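Local coordinates for peptide ABC transporter, peptide-binding protein (Thermus thermophilus, PDB 2D5W) that binds oligopeptides, here a pentapeptide, and probably hands them to an ABC transporter for uptake across the membrane, at residues Asn222-Arg228 and Gln245-Phe251; Ala197-Asn203 and Leu215-Pro220; Arg17-Gly21 and Glu37-Phe41; Ala31-Glu35 and Thr270-Ser274; Phe232-Pro236 and Ala579-Gly583. All blocks are in the same frame, centred on the assembly; numbering follows the deposited sequence.

Contact 1 of 5, residues Asn222-Arg228 and Gln245-Phe251; sequences NSIEMER and QKVVYRF
Met226 and Val247 form one of the hydrogen-bonded pairs of an antiparallel ladder between strands 223-228 and 246-251, whose short axes run 4.7 Å apart at 174°. Met226 N donates to Val247 O at 2.8 Å and Val247 N returns a bond to Met226 O. From this pair the methionine side chain reaches along the face that Ile224, Val247 and Tyr249 share. Its CB and CG pass Val247 O, SD goes on to helix 31-40, where Leu40 packs, and a bend at chi3 (-84°) turns the terminal methyl back to the partner strand. There CE touches Val247 CG1 at 3.7 Å and the edge of the Tyr249 ring, with CD2 3.8 Å away. Further along, Ile224 CG1 lies in the plane of the Phe251 ring, 3.8 Å from CE2. Glu225 and Val248 stand side by side on the other face, Glu225 CG 4.1 Å from Val248 CG2, while the carboxylate forms a salt bridge with Arg217. Where the ladder ends at Phe251, one water donates to both Asn222 O and Phe251 O. Next to it Asn222 and Ser223, both opposite Val219, make a classic bulge. This is regular antiparallel pairing within the five-stranded mixed sheet of a periplasmic-binding-protein fold, with helix 31-40 packed over its apolar face.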
# COMPACT_ATOMS: atom_id res chain seq x y z
N ASN A 222 -13.55 -16.64 -0.50
CA ASN A 222 -14.20 -16.75 -1.80
C ASN A 222 -14.59 -15.44 -2.48
O ASN A 222 -14.23 -15.21 -3.63
CB ASN A 222 -15.43 -17.65 -1.66
CG ASN A 222 -16.18 -17.82 -2.97
OD1 ASN A 222 -16.86 -16.91 -3.43
ND2 ASN A 222 -16.04 -19.00 -3.57
N SER A 223 -15.32 -14.58 -1.78
CA SER A 223 -15.78 -13.35 -2.41
C SER A 223 -16.32 -12.30 -1.46
O SER A 223 -16.63 -12.59 -0.31
CB SER A 223 -16.91 -13.70 -3.39
OG SER A 223 -17.98 -14.33 -2.69
N ILE A 224 -16.42 -11.08 -1.97
CA ILE A 224 -17.00 -9.96 -1.24
C ILE A 224 -18.05 -9.40 -2.20
O ILE A 224 -17.73 -8.99 -3.33
CB ILE A 224 -15.95 -8.88 -0.88
CG1 ILE A 224 -15.12 -9.37 0.32
CG2 ILE A 224 -16.64 -7.56 -0.55
CD1 ILE A 224 -13.93 -8.50 0.65
N GLU A 225 -19.30 -9.43 -1.77
CA GLU A 225 -20.41 -8.96 -2.60
C GLU A 225 -20.94 -7.64 -2.06
O GLU A 225 -21.21 -7.52 -0.86
CB GLU A 225 -21.53 -10.00 -2.61
CG GLU A 225 -21.05 -11.42 -2.90
CD GLU A 225 -22.19 -12.42 -2.92
OE1 GLU A 225 -21.91 -13.63 -2.92
OE2 GLU A 225 -23.36 -11.99 -2.95
N MET A 226 -21.10 -6.67 -2.95
CA MET A 226 -21.58 -5.35 -2.59
C MET A 226 -22.77 -4.98 -3.48
O MET A 226 -22.92 -5.50 -4.59
CB MET A 226 -20.45 -4.33 -2.78
CG MET A 226 -19.18 -4.69 -2.02
SD MET A 226 -17.77 -3.60 -2.31
CE MET A 226 -17.10 -4.31 -3.81
N GLU A 227 -23.63 -4.10 -2.98
CA GLU A 227 -24.79 -3.66 -3.74
C GLU A 227 -24.85 -2.14 -3.70
O GLU A 227 -24.27 -1.51 -2.81
CB GLU A 227 -26.07 -4.27 -3.16
CG GLU A 227 -26.37 -3.86 -1.74
CD GLU A 227 -27.70 -4.39 -1.25
OE1 GLU A 227 -28.72 -4.12 -1.93
OE2 GLU A 227 -27.74 -5.06 -0.20
N ARG A 228 -25.55 -1.55 -4.66
CA ARG A 228 -25.65 -0.10 -4.73
C ARG A 228 -26.12 0.54 -3.43
O ARG A 228 -27.05 0.06 -2.78
CB ARG A 228 -26.61 0.31 -5.85
CG ARG A 228 -26.42 1.74 -6.34
CD ARG A 228 -25.37 1.78 -7.43
NE ARG A 228 -25.01 3.14 -7.82
CZ ARG A 228 -24.25 3.43 -8.87
NH1 ARG A 228 -23.95 4.69 -9.15
NH2 ARG A 228 -23.80 2.46 -9.65
N GLN A 245 -25.33 -2.32 -10.44
CA GLN A 245 -26.06 -2.35 -9.17
C GLN A 245 -25.46 -3.32 -8.16
O GLN A 245 -25.82 -3.30 -6.99
CB GLN A 245 -27.52 -2.71 -9.43
CG GLN A 245 -28.25 -1.72 -10.34
CD GLN A 245 -28.25 -0.31 -9.79
OE1 GLN A 245 -28.66 -0.07 -8.66
NE2 GLN A 245 -27.78 0.64 -10.60
N LYS A 246 -24.57 -4.18 -8.64
CA LYS A 246 -23.91 -5.15 -7.79
C LYS A 246 -22.46 -5.28 -8.24
O LYS A 246 -22.18 -5.27 -9.44
CB LYS A 246 -24.58 -6.52 -7.91
CG LYS A 246 -25.97 -6.61 -7.31
CD LYS A 246 -26.49 -8.04 -7.36
CE LYS A 246 -27.87 -8.15 -6.72
NZ LYS A 246 -28.38 -9.55 -6.77
N VAL A 247 -21.56 -5.38 -7.27
CA VAL A 247 -20.13 -5.54 -7.55
C VAL A 247 -19.67 -6.71 -6.69
O VAL A 247 -19.89 -6.73 -5.48
CB VAL A 247 -19.30 -4.30 -7.15
CG1 VAL A 247 -17.82 -4.57 -7.40
CG2 VAL A 247 -19.77 -3.09 -7.95
N VAL A 248 -19.04 -7.69 -7.33
CA VAL A 248 -18.54 -8.85 -6.61
C VAL A 248 -17.07 -9.07 -6.89
O VAL A 248 -16.65 -9.16 -8.04
CB VAL A 248 -19.30 -10.14 -7.02
CG1 VAL A 248 -18.70 -11.35 -6.31
CG2 VAL A 248 -20.77 -10.00 -6.70
N TYR A 249 -16.28 -9.13 -5.82
CA TYR A 249 -14.86 -9.43 -5.94
C TYR A 249 -14.73 -10.93 -5.71
O TYR A 249 -15.24 -11.45 -4.72
CB TYR A 249 -14.05 -8.69 -4.87
CG TYR A 249 -13.45 -7.39 -5.32
CD1 TYR A 249 -12.10 -7.30 -5.67
CD2 TYR A 249 -14.23 -6.23 -5.42
CE1 TYR A 249 -11.54 -6.10 -6.08
CE2 TYR A 249 -13.68 -5.03 -5.83
CZ TYR A 249 -12.34 -4.97 -6.17
OH TYR A 249 -11.81 -3.77 -6.57
N ARG A 250 -14.08 -11.61 -6.65
CA ARG A 250 -13.85 -13.05 -6.55
C ARG A 250 -12.36 -13.22 -6.29
O ARG A 250 -11.53 -12.65 -7.00
CB ARG A 250 -14.23 -13.75 -7.85
CG ARG A 250 -15.72 -13.99 -8.01
CD ARG A 250 -16.01 -14.75 -9.29
NE ARG A 250 -15.27 -16.01 -9.35
CZ ARG A 250 -15.18 -16.77 -10.44
NH1 ARG A 250 -14.49 -17.90 -10.41
NH2 ARG A 250 -15.78 -16.40 -11.56
N PHE A 251 -12.03 -14.01 -5.27
CA PHE A 251 -10.65 -14.24 -4.89
C PHE A 251 -10.13 -15.61 -5.28
O PHE A 251 -10.70 -16.63 -4.90
CB PHE A 251 -10.50 -14.04 -3.38
CG PHE A 251 -10.99 -12.71 -2.91
CD1 PHE A 251 -10.32 -11.55 -3.27
CD2 PHE A 251 -12.15 -12.60 -2.16
CE1 PHE A 251 -10.79 -10.30 -2.90
CE2 PHE A 251 -12.64 -11.35 -1.78
CZ PHE A 251 -11.96 -10.20 -2.15
O HOH W 1 -13.35 -17.42 -5.43

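Contact 2 of 5, residues Ala197-Asn203 and Leu215-Pro220; sequences ATPQALN and LKRWVP
Two hydrogen bonds join the Asn203 amide to the backbone of a single residue, Trp218. Asn203 OD1 accepts from Trp218 N at 2.8 Å on an in-plane lone pair, and Asn203 ND2 donates to Trp218 O at 3.0 Å, nearly straight (175°) and within the amide plane. The side chain thus pairs with the strand much as another strand's backbone would, and both ends of its amide are fixed against rotation. Closer to the start of the strand, a water donates to Asn203 O and Lys216 O. Strand 213-219 is an outermost strand of the five-stranded sheet, and helix 199-203, which Thr198 precedes at the N-cap position, runs roughly antiparallel to it, with axes 7.7 Å apart. Apolar and CH-pi contacts fill the space between. Pro199 CG sits over one face of the Trp218 six-membered ring, 3.6 Å from its centroid, while Leu202 CD1 meets the ring edge at CE3, 3.8 Å away. Leu202 CB also packs on Leu215 CD2 (3.6 Å). Replacing this tryptophan with an alanine would probably leave Pro199 and Leu202 facing a gap and deprive Glu15 of the NE1 donor. The same Pro199 CG also meets Pro220 CB, 3.9 Å away.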
# COMPACT_ATOMS: atom_id res chain seq x y z
N ALA A 197 -14.61 -5.35 11.89
CA ALA A 197 -13.90 -5.64 10.65
C ALA A 197 -13.72 -7.08 10.21
O ALA A 197 -13.06 -7.33 9.21
CB ALA A 197 -12.53 -4.95 10.70
N THR A 198 -14.31 -8.03 10.94
CA THR A 198 -14.19 -9.44 10.56
C THR A 198 -15.41 -9.84 9.74
O THR A 198 -16.44 -9.18 9.78
CB THR A 198 -14.12 -10.35 11.79
OG1 THR A 198 -15.31 -10.20 12.56
CG2 THR A 198 -12.90 -10.00 12.65
N PRO A 199 -15.31 -10.95 8.99
CA PRO A 199 -16.43 -11.40 8.16
C PRO A 199 -17.76 -11.57 8.90
O PRO A 199 -18.79 -11.04 8.47
CB PRO A 199 -15.93 -12.72 7.58
CG PRO A 199 -14.44 -12.49 7.48
CD PRO A 199 -14.13 -11.81 8.79
N GLN A 200 -17.75 -12.31 10.00
CA GLN A 200 -18.99 -12.54 10.74
C GLN A 200 -19.60 -11.25 11.27
O GLN A 200 -20.82 -11.06 11.21
CB GLN A 200 -18.76 -13.55 11.87
CG GLN A 200 -17.76 -13.13 12.94
CD GLN A 200 -18.39 -12.30 14.04
OE1 GLN A 200 -17.69 -11.78 14.91
NE2 GLN A 200 -19.71 -12.18 14.02
N ALA A 201 -18.77 -10.35 11.78
CA ALA A 201 -19.26 -9.09 12.32
C ALA A 201 -19.89 -8.25 11.21
O ALA A 201 -20.99 -7.72 11.37
CB ALA A 201 -18.12 -8.31 12.97
N LEU A 202 -19.20 -8.15 10.08
CA LEU A 202 -19.69 -7.36 8.96
C LEU A 202 -20.95 -7.96 8.35
O LEU A 202 -21.86 -7.22 7.97
CB LEU A 202 -18.59 -7.23 7.90
CG LEU A 202 -17.40 -6.38 8.35
CD1 LEU A 202 -16.27 -6.51 7.35
CD2 LEU A 202 -17.84 -4.92 8.51
N ASN A 203 -21.02 -9.28 8.26
CA ASN A 203 -22.20 -9.92 7.70
C ASN A 203 -23.42 -9.71 8.59
O ASN A 203 -24.55 -9.76 8.11
CB ASN A 203 -21.95 -11.42 7.49
CG ASN A 203 -21.01 -11.69 6.32
OD1 ASN A 203 -20.88 -10.86 5.41
ND2 ASN A 203 -20.38 -12.86 6.33
N LEU A 215 -21.87 -3.09 1.70
CA LEU A 215 -21.64 -4.52 1.76
C LEU A 215 -22.93 -5.33 1.79
O LEU A 215 -23.91 -4.94 2.43
CB LEU A 215 -20.82 -4.87 3.01
CG LEU A 215 -20.46 -6.35 3.17
CD1 LEU A 215 -19.40 -6.72 2.15
CD2 LEU A 215 -19.95 -6.61 4.58
N LYS A 216 -22.94 -6.43 1.05
CA LYS A 216 -24.07 -7.36 1.05
C LYS A 216 -23.58 -8.53 1.92
O LYS A 216 -24.18 -8.83 2.95
CB LYS A 216 -24.40 -7.83 -0.36
CG LYS A 216 -25.51 -8.88 -0.42
CD LYS A 216 -26.81 -8.35 0.15
CE LYS A 216 -27.91 -9.39 0.06
NZ LYS A 216 -28.13 -9.83 -1.35
N ARG A 217 -22.49 -9.17 1.50
CA ARG A 217 -21.93 -10.27 2.27
C ARG A 217 -20.48 -10.56 1.91
O ARG A 217 -20.05 -10.34 0.78
CB ARG A 217 -22.75 -11.55 2.07
CG ARG A 217 -22.70 -12.11 0.66
CD ARG A 217 -23.43 -13.44 0.56
NE ARG A 217 -24.87 -13.31 0.77
CZ ARG A 217 -25.70 -12.73 -0.09
NH1 ARG A 217 -27.00 -12.66 0.20
NH2 ARG A 217 -25.25 -12.23 -1.23
N TRP A 218 -19.74 -11.05 2.90
CA TRP A 218 -18.35 -11.44 2.71
C TRP A 218 -18.30 -12.95 2.94
O TRP A 218 -18.62 -13.43 4.02
CB TRP A 218 -17.45 -10.73 3.72
CG TRP A 218 -15.96 -10.99 3.58
CD1 TRP A 218 -15.33 -11.82 2.68
CD2 TRP A 218 -14.92 -10.42 4.38
NE1 TRP A 218 -13.97 -11.78 2.87
CE2 TRP A 218 -13.69 -10.93 3.90
CE3 TRP A 218 -14.91 -9.51 5.45
CZ2 TRP A 218 -12.46 -10.57 4.47
CZ3 TRP A 218 -13.70 -9.16 6.01
CH2 TRP A 218 -12.49 -9.68 5.52
N VAL A 219 -17.96 -13.69 1.89
CA VAL A 219 -17.82 -15.14 1.97
C VAL A 219 -16.30 -15.27 2.05
O VAL A 219 -15.61 -15.34 1.02
CB VAL A 219 -18.34 -15.82 0.69
CG1 VAL A 219 -18.30 -17.33 0.85
CG2 VAL A 219 -19.77 -15.36 0.39
N PRO A 220 -15.75 -15.31 3.27
CA PRO A 220 -14.30 -15.40 3.41
C PRO A 220 -13.62 -16.54 2.68
O PRO A 220 -14.02 -17.70 2.79
CB PRO A 220 -14.09 -15.43 4.92
CG PRO A 220 -15.29 -16.15 5.40
CD PRO A 220 -16.42 -15.59 4.56
O HOH W 2 -24.86 -10.17 5.24

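Contact 3 of 5, residues Arg17-Gly21 and Glu37-Phe41; sequences RVLAG and EQYLF
Glu37 OE1 accepts a hydrogen bond from Ala20 N at 2.8 Å, with an N-H...O angle of 151°. The donor comes to the anti side of the carboxylate, 35° out of its plane. Glu37 OE2 is linked to the same residue through a water, which donates to Ala20 O at 2.8 Å and more weakly to OE2, so the two oxygens between them address both the N-H and the C=O of Ala20. Lys33 adds a long, weak ion pair to OE1, which would tend to favour the charged carboxylate. The glutamate reaches the loop because its chain is extended beyond CG (chi2 -177°). Leu19 slides past it in the opposite direction, its CD1 3.8 Å from Glu37 CG, and its other methyl, CD2, meets Leu40 CD1 at 4.1 Å where the two leucines cross at about a right angle. Next to the hydrogen bond, Ala20 CB touches the edge of the Phe41 ring, 3.7 Å from CE2, while the bridging water lies above one face of that ring. Leu202 of helix 199-203 also packs on Leu19 and Ala20. This is loop-to-helix packing, in which a glutamate of helix 31-40 binds the backbone of the loop that leads from strand 7-12 into that same helix.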
# COMPACT_ATOMS: atom_id res chain seq x y z
N ARG A 17 -7.60 -9.17 4.83
CA ARG A 17 -7.65 -9.96 6.06
C ARG A 17 -8.82 -9.45 6.92
O ARG A 17 -9.49 -10.23 7.60
CB ARG A 17 -6.33 -9.84 6.82
CG ARG A 17 -6.29 -10.60 8.15
CD ARG A 17 -6.73 -12.06 8.01
NE ARG A 17 -6.63 -12.79 9.28
CZ ARG A 17 -5.50 -13.30 9.77
NH1 ARG A 17 -5.52 -13.95 10.92
NH2 ARG A 17 -4.37 -13.17 9.10
N VAL A 18 -9.03 -8.13 6.89
CA VAL A 18 -10.12 -7.47 7.61
C VAL A 18 -10.65 -6.40 6.66
O VAL A 18 -10.00 -6.08 5.66
CB VAL A 18 -9.65 -6.80 8.94
CG1 VAL A 18 -9.23 -7.87 9.93
CG2 VAL A 18 -8.52 -5.83 8.68
N LEU A 19 -11.82 -5.85 6.96
CA LEU A 19 -12.42 -4.87 6.07
C LEU A 19 -13.31 -3.85 6.78
O LEU A 19 -13.91 -4.16 7.82
CB LEU A 19 -13.27 -5.61 5.03
CG LEU A 19 -13.89 -4.85 3.86
CD1 LEU A 19 -12.82 -4.51 2.84
CD2 LEU A 19 -14.98 -5.70 3.21
N ALA A 20 -13.37 -2.65 6.22
CA ALA A 20 -14.24 -1.57 6.69
C ALA A 20 -13.97 -0.90 8.04
O ALA A 20 -13.79 0.31 8.10
CB ALA A 20 -15.70 -2.04 6.64
N GLY A 21 -13.97 -1.68 9.12
CA GLY A 21 -13.76 -1.12 10.44
C GLY A 21 -12.33 -0.73 10.80
O GLY A 21 -12.12 0.07 11.71
N GLU A 37 -12.24 -0.97 -0.72
CA GLU A 37 -12.89 0.04 0.10
C GLU A 37 -13.28 1.31 -0.63
O GLU A 37 -14.10 2.08 -0.12
CB GLU A 37 -12.05 0.33 1.34
CG GLU A 37 -12.13 -0.83 2.33
CD GLU A 37 -11.38 -0.59 3.61
OE1 GLU A 37 -11.47 -1.46 4.51
OE2 GLU A 37 -10.72 0.46 3.73
N GLN A 38 -12.73 1.55 -1.82
CA GLN A 38 -13.13 2.73 -2.57
C GLN A 38 -14.61 2.59 -2.92
O GLN A 38 -15.35 3.58 -2.98
CB GLN A 38 -12.36 2.86 -3.87
CG GLN A 38 -10.89 3.12 -3.73
CD GLN A 38 -10.24 3.14 -5.09
OE1 GLN A 38 -9.83 4.19 -5.59
NE2 GLN A 38 -10.18 1.98 -5.73
N TYR A 39 -15.04 1.36 -3.18
CA TYR A 39 -16.43 1.10 -3.52
C TYR A 39 -17.36 1.32 -2.33
O TYR A 39 -18.51 1.73 -2.50
CB TYR A 39 -16.61 -0.34 -4.03
CG TYR A 39 -15.96 -0.61 -5.37
CD1 TYR A 39 -14.59 -0.83 -5.47
CD2 TYR A 39 -16.72 -0.59 -6.54
CE1 TYR A 39 -13.98 -1.02 -6.72
CE2 TYR A 39 -16.13 -0.78 -7.78
CZ TYR A 39 -14.76 -1.00 -7.87
OH TYR A 39 -14.19 -1.16 -9.11
N LEU A 40 -16.83 1.06 -1.14
CA LEU A 40 -17.59 1.14 0.11
C LEU A 40 -17.51 2.44 0.89
O LEU A 40 -18.41 2.75 1.68
CB LEU A 40 -17.15 -0.00 1.02
CG LEU A 40 -17.33 -1.43 0.50
CD1 LEU A 40 -16.60 -2.40 1.40
CD2 LEU A 40 -18.82 -1.76 0.42
N PHE A 41 -16.43 3.19 0.70
CA PHE A 41 -16.21 4.43 1.43
C PHE A 41 -15.67 5.49 0.48
O PHE A 41 -14.66 5.29 -0.18
CB PHE A 41 -15.21 4.20 2.57
CG PHE A 41 -15.72 3.26 3.62
CD1 PHE A 41 -16.57 3.72 4.63
CD2 PHE A 41 -15.40 1.91 3.58
CE1 PHE A 41 -17.10 2.84 5.57
CE2 PHE A 41 -15.93 1.02 4.52
CZ PHE A 41 -16.79 1.49 5.52
O HOH W 3 -12.29 1.89 6.36

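Contact 4 of 5, residues Ala31-Glu35 and Thr270-Ser274; sequences AIKSE and TSSVS
The carboxylate of Glu35 faces the turn at Ser271 and Ser272 and divides its two oxygens between them. Ser271 OG donates to Glu35 OE1 at 2.6 Å, on the syn side but 27° out of the carboxylate plane. Glu35 OE2 takes two bonds from one residue: Ser272 N meets the syn lone pair of this oxygen at 2.8 Å, and Ser272 OG, at 2.7 Å, approaches from above the plane. With CG anti to the backbone N (chi1 -175°) and the chain extended beyond it, the acid stretches from the helix to the loop, and the bonds to both oxygens fix the twist of its end. Tyr249 OH also bonds OE1, so this buried group has several donors, which would probably favour its ionised form. Ser271 OG in turn accepts from Val273 N at 2.9 Å, making an ST turn that orients the hydroxyl. Beside the polar cluster, Ile32 CD1 lies 3.4 Å from Ser271 OG, and the CG2 branch of Val273 packs on the helix between Ala31 CB (4.0 Å) and Ile32 CB. A basic side chain of the bound peptide lies against Ala31, Ser34 and Val273 and bonds Ser272 O, so the contact forms part of the peptide site. It joins the first turn of helix 31-40 to the loop that leaves strand 269-270 for helix 277-280, beside strand 7-12 and with Tyr554 of strand 544-557 against Ser272.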
# COMPACT_ATOMS: atom_id res chain seq x y z
N ALA A 31 -3.06 -3.51 -0.35
CA ALA A 31 -3.54 -2.75 -1.49
C ALA A 31 -4.93 -3.23 -1.90
O ALA A 31 -5.79 -2.42 -2.24
CB ALA A 31 -2.57 -2.89 -2.66
N ILE A 32 -5.18 -4.54 -1.84
CA ILE A 32 -6.49 -5.04 -2.25
C ILE A 32 -7.59 -4.52 -1.33
O ILE A 32 -8.69 -4.22 -1.78
CB ILE A 32 -6.52 -6.61 -2.32
CG1 ILE A 32 -7.89 -7.09 -2.82
CG2 ILE A 32 -6.20 -7.23 -0.97
CD1 ILE A 32 -8.27 -6.58 -4.19
N LYS A 33 -7.28 -4.39 -0.04
CA LYS A 33 -8.25 -3.88 0.92
C LYS A 33 -8.61 -2.42 0.58
O LYS A 33 -9.78 -2.05 0.56
CB LYS A 33 -7.66 -3.98 2.33
CG LYS A 33 -8.50 -3.40 3.46
CD LYS A 33 -7.86 -3.74 4.80
CE LYS A 33 -8.52 -3.04 5.97
NZ LYS A 33 -7.96 -1.69 6.21
N SER A 34 -7.60 -1.61 0.30
CA SER A 34 -7.84 -0.21 -0.05
C SER A 34 -8.63 -0.07 -1.34
O SER A 34 -9.50 0.79 -1.45
CB SER A 34 -6.53 0.54 -0.15
OG SER A 34 -6.03 0.85 1.14
N GLU A 35 -8.32 -0.90 -2.33
CA GLU A 35 -9.02 -0.82 -3.61
C GLU A 35 -10.51 -1.12 -3.42
O GLU A 35 -11.37 -0.38 -3.89
CB GLU A 35 -8.43 -1.80 -4.61
CG GLU A 35 -9.03 -1.69 -5.99
CD GLU A 35 -8.56 -2.79 -6.91
OE1 GLU A 35 -9.20 -3.86 -6.92
OE2 GLU A 35 -7.53 -2.60 -7.59
N THR A 270 -10.34 -7.07 -14.01
CA THR A 270 -9.38 -7.50 -13.00
C THR A 270 -8.97 -6.34 -12.10
O THR A 270 -9.00 -5.17 -12.48
CB THR A 270 -8.13 -8.13 -13.63
OG1 THR A 270 -7.57 -7.24 -14.60
CG2 THR A 270 -8.48 -9.46 -14.30
N SER A 271 -8.62 -6.71 -10.88
CA SER A 271 -8.18 -5.80 -9.83
C SER A 271 -6.74 -5.37 -10.08
O SER A 271 -6.05 -5.95 -10.93
CB SER A 271 -8.28 -6.54 -8.49
OG SER A 271 -7.60 -5.87 -7.44
N SER A 272 -6.28 -4.37 -9.34
CA SER A 272 -4.89 -3.94 -9.44
C SER A 272 -4.05 -5.03 -8.76
O SER A 272 -2.83 -5.06 -8.91
CB SER A 272 -4.68 -2.60 -8.73
OG SER A 272 -4.87 -2.71 -7.33
N VAL A 273 -4.71 -5.91 -8.01
CA VAL A 273 -4.03 -7.03 -7.35
C VAL A 273 -4.63 -8.31 -7.93
O VAL A 273 -5.52 -8.93 -7.35
CB VAL A 273 -4.24 -6.99 -5.81
CG1 VAL A 273 -3.41 -8.08 -5.15
CG2 VAL A 273 -3.85 -5.63 -5.27
N SER A 274 -4.12 -8.69 -9.09
CA SER A 274 -4.63 -9.87 -9.78
C SER A 274 -3.53 -10.63 -10.52
O SER A 274 -2.80 -11.40 -9.90
CB SER A 274 -5.75 -9.45 -10.74
OG SER A 274 -5.32 -8.43 -11.63

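Contact 5 of 5, residues Phe232-Pro236 and Ala579-Gly583; sequences FPIKP and AWEIG
Trp580 holds CG between its backbone N and carbonyl carbon (chi1 58°), with the indole turned across by chi2 of 88°, and Phe232 has CG anti to N (chi1 -177°); together these torsions bring the two rings against each other. They meet obliquely, planes 36° apart, with Phe232 CZ 3.5 Å from Trp580 CE3. Ile234 supplies a CH-pi contact: its CG2 methyl rests over the indole's five-membered ring, 3.9 Å from the centroid, displaced towards NE1. The segments are two loops far apart in sequence, one from the connection between strands 223-228 and 246-251, the other leading into strand 583-584, so the tryptophan ties a C-terminal part of the chain to the end of the beta hairpin. With a serine instead of the indole, Phe232 and Ile234 are likely to lose their common partner, and the two loops would pack less closely. Pro236 CG packs 3.3 Å from Trp580 O, the carbonyl that accepts a hydrogen bond from Arg228, and Pro236 CB packs against Glu581 CB at 4.0 Å.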
# COMPACT_ATOMS: atom_id res chain seq x y z
N PHE A 232 -25.65 7.36 -1.46
CA PHE A 232 -24.48 8.04 -2.01
C PHE A 232 -25.05 9.15 -2.91
O PHE A 232 -25.83 8.88 -3.82
CB PHE A 232 -23.64 7.05 -2.82
CG PHE A 232 -22.38 7.65 -3.37
CD1 PHE A 232 -21.34 8.02 -2.53
CD2 PHE A 232 -22.24 7.85 -4.74
CE1 PHE A 232 -20.18 8.59 -3.04
CE2 PHE A 232 -21.08 8.42 -5.26
CZ PHE A 232 -20.05 8.79 -4.41
N PRO A 233 -24.65 10.41 -2.68
CA PRO A 233 -25.13 11.57 -3.44
C PRO A 233 -24.67 11.86 -4.86
O PRO A 233 -25.35 12.57 -5.59
CB PRO A 233 -24.82 12.73 -2.51
CG PRO A 233 -23.50 12.32 -1.96
CD PRO A 233 -23.71 10.85 -1.63
N ILE A 234 -23.51 11.34 -5.27
CA ILE A 234 -23.03 11.62 -6.62
C ILE A 234 -23.70 10.68 -7.61
O ILE A 234 -23.47 9.47 -7.60
CB ILE A 234 -21.50 11.47 -6.72
CG1 ILE A 234 -20.82 12.23 -5.58
CG2 ILE A 234 -21.02 11.99 -8.07
CD1 ILE A 234 -21.19 13.70 -5.50
N LYS A 235 -24.55 11.25 -8.46
CA LYS A 235 -25.26 10.46 -9.46
C LYS A 235 -24.55 10.58 -10.81
O LYS A 235 -24.24 11.68 -11.26
CB LYS A 235 -26.71 10.94 -9.58
CG LYS A 235 -27.43 11.08 -8.25
CD LYS A 235 -27.49 9.76 -7.48
CE LYS A 235 -28.22 9.94 -6.15
NZ LYS A 235 -28.31 8.67 -5.37
N PRO A 236 -24.29 9.44 -11.46
CA PRO A 236 -23.62 9.42 -12.76
C PRO A 236 -24.54 9.96 -13.85
O PRO A 236 -25.76 9.95 -13.69
CB PRO A 236 -23.28 7.95 -12.95
CG PRO A 236 -24.43 7.27 -12.30
CD PRO A 236 -24.61 8.07 -11.02
N ALA A 579 -16.13 4.74 -8.79
CA ALA A 579 -17.03 3.59 -8.81
C ALA A 579 -18.49 3.83 -9.14
O ALA A 579 -19.17 2.92 -9.63
CB ALA A 579 -16.91 2.82 -7.50
N TRP A 580 -18.99 5.03 -8.88
CA TRP A 580 -20.39 5.35 -9.15
C TRP A 580 -20.73 5.51 -10.63
O TRP A 580 -21.90 5.55 -10.99
CB TRP A 580 -20.79 6.62 -8.40
CG TRP A 580 -19.95 7.81 -8.76
CD1 TRP A 580 -20.16 8.69 -9.78
CD2 TRP A 580 -18.72 8.20 -8.14
NE1 TRP A 580 -19.14 9.61 -9.83
CE2 TRP A 580 -18.24 9.33 -8.84
CE3 TRP A 580 -17.97 7.70 -7.07
CZ2 TRP A 580 -17.04 9.97 -8.49
CZ3 TRP A 580 -16.78 8.33 -6.72
CH2 TRP A 580 -16.33 9.46 -7.43
N GLU A 581 -19.72 5.61 -11.49
CA GLU A 581 -19.99 5.77 -12.92
C GLU A 581 -19.50 4.62 -13.78
O GLU A 581 -19.43 4.73 -15.01
CB GLU A 581 -19.40 7.10 -13.43
CG GLU A 581 -17.97 7.36 -13.03
CD GLU A 581 -17.43 8.68 -13.56
OE1 GLU A 581 -18.20 9.66 -13.65
OE2 GLU A 581 -16.22 8.73 -13.88
N ILE A 582 -19.17 3.50 -13.15
CA ILE A 582 -18.74 2.32 -13.89
C ILE A 582 -19.99 1.57 -14.33
O ILE A 582 -20.88 1.30 -13.52
CB ILE A 582 -17.84 1.42 -13.02
CG1 ILE A 582 -16.55 2.17 -12.68
CG2 ILE A 582 -17.53 0.12 -13.76
CD1 ILE A 582 -15.64 1.46 -11.70
N GLY A 583 -20.08 1.25 -15.61
CA GLY A 583 -21.25 0.56 -16.09
C GLY A 583 -21.14 0.04 -17.51
O GLY A 583 -20.12 0.22 -18.18

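Overall arrangement
Contacts 1 and 2 share one mixed sheet, in which strands 213-219 and 223-228 are neighbours; their centres lie about 11 Å apart, and a probable backbone hydrogen bond between Lys216 N and Glu225 O joins them. Contacts 3 and 4 both use helix 31-40, which packs on that sheet. The centre of contact 5 lies about 16 Å from that of contact 1 and about 17 Å from that of contact 3, which it touches where Tyr39 packs on Ala579. Along the chain contact 3 closes first, followed by contacts 2 and 1, both within the long span that contact 4 bridges, while contact 5 brings in residues near the C-terminus. The sheet and helix are thus tied to distant chain parts, with contact 4 at the peptide.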